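Local coordinates for universal stress protein (Pseudomonas aeruginosa UCBPP-PA14, PDB 7MQ5), which is of unknown function but belongs to the universal stress protein family, whose members are thought to help bacteria withstand stress and some of which bind ATP, at residues L172-P181 with Q217-L228. Numbering follows the deposited sequence. Where two conformers were deposited one is given.
Sequences LHVISAHPSP and QLHIEEGPADVL
Strand segments 172-178 and 218-222 run parallel, their axes 12° apart, joined by six backbone hydrogen bonds from Val174 N to Gln217 O at one end to Gly223 N to His178 O at the other. Gln217 adds a side-chain bond before the pairing starts: its NE2 reaches back to Leu172 O (3.0 Å), bent to 149° at the hydrogen and tilted from the carbonyl plane. On one face Val174 and Leu218 lie side by side, CG1 against CD1 at 3.6 Å, and Ile220 CD1 rests on Ser176 CB. On the other face one water bridges His173 ND1 (2.7 Å) and His219 NE2 (2.6 Å), linking the two rings across the strands. Level with His219, Ile175 CD1 reaches over His219 O (3.4 Å) to Glu221 CG, the side chains of Ile175 and Glu221 crossing at about a right angle. Ala177 CB then meets Ala225 CB (3.7 Å) and Leu228 CD1 (3.6 Å), seating the first turn of helix 225-236 on the strand. Gly223 turns the chain into that helix at backbone angles that would press a CB against the preceding carbonyl O, with Pro224 at the N-cap. Outside the pair, Ser214 N binds Gln217 OE1, Val143 N binds Ser176 OG and Thr171 OG1 holds His173 NE2. Strand 218-222 is outermost in the sheet, with strand 136-141 on the other side of 171-178, while helices 148-167 and 193-211 pack over the Val174 and Leu218 face and helix 225-236 over the Ile175 and His219 face, giving the three-layer alpha/beta/alpha sandwich expected of a universal stress protein domain.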
loop_
_atom_site.group_PDB
_atom_site.type_symbol
_atom_site.label_atom_id
_atom_site.label_comp_id
_atom_site.label_asym_id
_atom_site.label_seq_id
_atom_site.Cartn_x
_atom_site.Cartn_y
_atom_site.Cartn_z
ATOM N N LEU A 172 -0.587 15.749 -3.070
ATOM C CA LEU A 172 -0.239 14.613 -3.944
ATOM C C LEU A 172 0.942 14.975 -4.852
ATOM O O LEU A 172 0.952 16.064 -5.449
ATOM C CB LEU A 172 -1.482 14.262 -4.762
ATOM C CG LEU A 172 -1.307 13.162 -5.802
ATOM C CD1 LEU A 172 -0.944 11.849 -5.136
ATOM C CD2 LEU A 172 -2.568 13.024 -6.646
ATOM N N HIS A 173 1.883 14.049 -4.970
ATOM C CA HIS A 173 3.120 14.162 -5.769
ATOM C C HIS A 173 3.282 12.865 -6.560
ATOM O O HIS A 173 2.824 11.812 -6.076
ATOM C CB HIS A 173 4.301 14.489 -4.831
ATOM C CG HIS A 173 3.996 15.613 -3.874
ATOM N ND1 HIS A 173 4.429 16.914 -4.064
ATOM C CD2 HIS A 173 3.234 15.634 -2.751
ATOM C CE1 HIS A 173 3.973 17.679 -3.093
ATOM N NE2 HIS A 173 3.224 16.915 -2.272
ATOM N N VAL A 174 3.931 12.937 -7.714
ATOM C CA VAL A 174 4.154 11.738 -8.565
ATOM C C VAL A 174 5.633 11.637 -8.936
ATOM O O VAL A 174 6.222 12.655 -9.295
ATOM C CB VAL A 174 3.293 11.807 -9.836
ATOM C CG1 VAL A 174 3.523 10.605 -10.736
ATOM C CG2 VAL A 174 1.819 11.960 -9.506
ATOM N N ILE A 175 6.199 10.439 -8.831
ATOM C CA ILE A 175 7.585 10.165 -9.309
ATOM C C ILE A 175 7.473 9.185 -10.476
ATOM O O ILE A 175 6.836 8.119 -10.333
ATOM C CB ILE A 175 8.533 9.652 -8.199
ATOM C CG1 ILE A 175 9.932 9.292 -8.732
ATOM C CG2 ILE A 175 7.929 8.476 -7.461
ATOM C CD1 ILE A 175 10.666 10.410 -9.415
ATOM N N SER A 176 8.026 9.600 -11.607
ATOM C CA SER A 176 8.135 8.743 -12.805
ATOM C C SER A 176 9.618 8.489 -13.029
ATOM O O SER A 176 10.346 9.454 -13.284
ATOM C CB SER A 176 7.505 9.369 -14.018
ATOM O OG SER A 176 7.614 8.504 -15.139
ATOM N N ALA A 177 10.036 7.246 -12.862
ATOM C CA ALA A 177 11.449 6.872 -13.049
ATOM C C ALA A 177 11.516 5.990 -14.285
ATOM O O ALA A 177 10.931 4.885 -14.274
ATOM C CB ALA A 177 11.985 6.191 -11.817
ATOM N N HIS A 178 12.149 6.522 -15.324
ATOM C CA HIS A 178 12.294 5.842 -16.633
ATOM C C HIS A 178 13.758 5.445 -16.808
ATOM O O HIS A 178 14.647 6.258 -16.560
ATOM C CB HIS A 178 11.772 6.782 -17.727
ATOM C CG HIS A 178 11.644 6.145 -19.064
ATOM N ND1 HIS A 178 10.588 5.315 -19.381
ATOM C CD2 HIS A 178 12.411 6.234 -20.172
ATOM C CE1 HIS A 178 10.722 4.902 -20.626
ATOM N NE2 HIS A 178 11.832 5.453 -21.133
ATOM N N PRO A 179 14.065 4.177 -17.177
ATOM C CA PRO A 179 15.451 3.752 -17.374
ATOM C C PRO A 179 16.208 4.635 -18.378
ATOM O O PRO A 179 15.598 5.095 -19.334
ATOM C CB PRO A 179 15.329 2.320 -17.922
ATOM C CG PRO A 179 13.982 1.839 -17.414
ATOM C CD PRO A 179 13.108 3.076 -17.373
ATOM N N SER A 180 17.507 4.842 -18.137
ATOM C CA SER A 180 18.362 5.664 -19.034
ATOM C C SER A 180 18.448 5.005 -20.410
ATOM O O SER A 180 18.686 3.802 -20.498
ATOM C CB SER A 180 19.734 5.852 -18.442
ATOM O OG SER A 180 19.655 6.450 -17.157
ATOM N N PRO A 181 18.214 5.750 -21.517
ATOM C CA PRO A 181 18.326 5.185 -22.863
ATOM C C PRO A 181 19.750 4.694 -23.169
ATOM O O PRO A 181 19.899 4.029 -24.177
ATOM C CB PRO A 181 17.952 6.352 -23.794
ATOM C CG PRO A 181 17.145 7.289 -22.917
ATOM C CD PRO A 181 17.755 7.147 -21.539
ATOM N N GLN A 217 4.278 19.091 -9.141
ATOM C CA GLN A 217 3.784 17.792 -8.613
ATOM C C GLN A 217 4.419 16.596 -9.320
ATOM O O GLN A 217 4.470 15.532 -8.705
ATOM C CB GLN A 217 2.280 17.657 -8.839
ATOM C CG GLN A 217 1.438 18.482 -7.892
ATOM C CD GLN A 217 -0.013 18.283 -8.241
ATOM O OE1 GLN A 217 -0.467 18.669 -9.321
ATOM N NE2 GLN A 217 -0.743 17.654 -7.331
ATOM N N LEU A 218 4.805 16.751 -10.583
ATOM C CA LEU A 218 5.289 15.604 -11.394
ATOM C C LEU A 218 6.819 15.629 -11.459
ATOM O O LEU A 218 7.383 16.573 -12.027
ATOM C CB LEU A 218 4.647 15.700 -12.787
ATOM C CG LEU A 218 4.885 14.520 -13.732
ATOM C CD1 LEU A 218 4.473 13.199 -13.105
ATOM C CD2 LEU A 218 4.137 14.733 -15.040
ATOM N N HIS A 219 7.452 14.632 -10.851
ATOM C CA HIS A 219 8.925 14.455 -10.836
ATOM C C HIS A 219 9.275 13.471 -11.951
ATOM O O HIS A 219 8.998 12.280 -11.783
ATOM C CB HIS A 219 9.386 13.941 -9.460
ATOM C CG HIS A 219 9.060 14.854 -8.327
ATOM N ND1 HIS A 219 10.024 15.602 -7.685
ATOM C CD2 HIS A 219 7.889 15.135 -7.714
ATOM C CE1 HIS A 219 9.457 16.311 -6.727
ATOM N NE2 HIS A 219 8.149 16.055 -6.738
ATOM N N ILE A 220 9.778 13.976 -13.075
ATOM C CA ILE A 220 10.175 13.121 -14.229
ATOM C C ILE A 220 11.688 12.965 -14.138
ATOM O O ILE A 220 12.392 13.958 -14.354
ATOM C CB ILE A 220 9.727 13.752 -15.562
ATOM C CG1 ILE A 220 8.221 14.024 -15.568
ATOM C CG2 ILE A 220 10.162 12.899 -16.745
ATOM C CD1 ILE A 220 7.375 12.793 -15.353
ATOM N N GLU A 221 12.138 11.756 -13.806
ATOM C CA GLU A 221 13.568 11.483 -13.527
ATOM C C GLU A 221 14.060 10.324 -14.395
ATOM O O GLU A 221 13.264 9.413 -14.699
ATOM C CB GLU A 221 13.732 11.108 -12.054
ATOM C CG GLU A 221 13.176 12.123 -11.070
ATOM C CD GLU A 221 14.037 13.343 -10.817
ATOM O OE1 GLU A 221 13.719 14.090 -9.870
ATOM O OE2 GLU A 221 15.030 13.535 -11.547
ATOM N N GLU A 222 15.321 10.393 -14.808
ATOM C CA GLU A 222 15.936 9.296 -15.588
ATOM C C GLU A 222 16.911 8.566 -14.664
ATOM O O GLU A 222 17.670 9.238 -13.946
ATOM C CB GLU A 222 16.621 9.855 -16.837
ATOM C CG GLU A 222 17.302 8.808 -17.699
ATOM C CD GLU A 222 18.039 9.388 -18.894
ATOM O OE1 GLU A 222 17.602 10.444 -19.402
ATOM O OE2 GLU A 222 19.068 8.809 -19.285
ATOM N N GLY A 223 16.835 7.242 -14.643
ATOM C CA GLY A 223 17.750 6.457 -13.806
ATOM C C GLY A 223 17.030 5.259 -13.217
ATOM O O GLY A 223 15.871 5.006 -13.540
ATOM N N PRO A 224 17.690 4.518 -12.308
ATOM C CA PRO A 224 17.096 3.315 -11.725
ATOM C C PRO A 224 15.892 3.636 -10.815
ATOM O O PRO A 224 16.050 4.385 -9.879
ATOM C CB PRO A 224 18.258 2.678 -10.940
ATOM C CG PRO A 224 19.507 3.449 -11.337
ATOM C CD PRO A 224 19.035 4.808 -11.796
ATOM N N ALA A 225 14.715 3.071 -11.106
ATOM C CA ALA A 225 13.503 3.355 -10.293
ATOM C C ALA A 225 13.710 2.919 -8.838
ATOM O O ALA A 225 13.161 3.577 -7.925
ATOM C CB ALA A 225 12.296 2.671 -10.890
ATOM N N ASP A 226 14.491 1.864 -8.632
ATOM C CA ASP A 226 14.732 1.333 -7.263
ATOM C C ASP A 226 15.479 2.369 -6.410
ATOM O O ASP A 226 15.441 2.258 -5.177
ATOM C CB ASP A 226 15.480 -0.003 -7.285
ATOM C CG ASP A 226 16.877 0.056 -7.879
ATOM O OD1 ASP A 226 17.048 0.742 -8.889
ATOM O OD2 ASP A 226 17.781 -0.603 -7.327
ATOM N N VAL A 227 16.204 3.323 -7.005
ATOM C CA VAL A 227 16.843 4.360 -6.131
ATOM C C VAL A 227 16.099 5.691 -6.307
ATOM O O VAL A 227 16.069 6.488 -5.346
ATOM C CB VAL A 227 18.355 4.520 -6.394
ATOM C CG1 VAL A 227 19.083 3.199 -6.209
ATOM C CG2 VAL A 227 18.643 5.110 -7.769
ATOM N N LEU A 228 15.471 5.908 -7.460
ATOM C CA LEU A 228 14.806 7.220 -7.679
ATOM C C LEU A 228 13.544 7.348 -6.820
ATOM O O LEU A 228 13.309 8.451 -6.290
ATOM C CB LEU A 228 14.487 7.390 -9.164
ATOM C CG LEU A 228 15.702 7.564 -10.073
ATOM C CD1 LEU A 228 15.284 7.668 -11.529
ATOM C CD2 LEU A 228 16.518 8.779 -9.663
HETATM O O HOH W 1 6.423 17.789 -5.727
#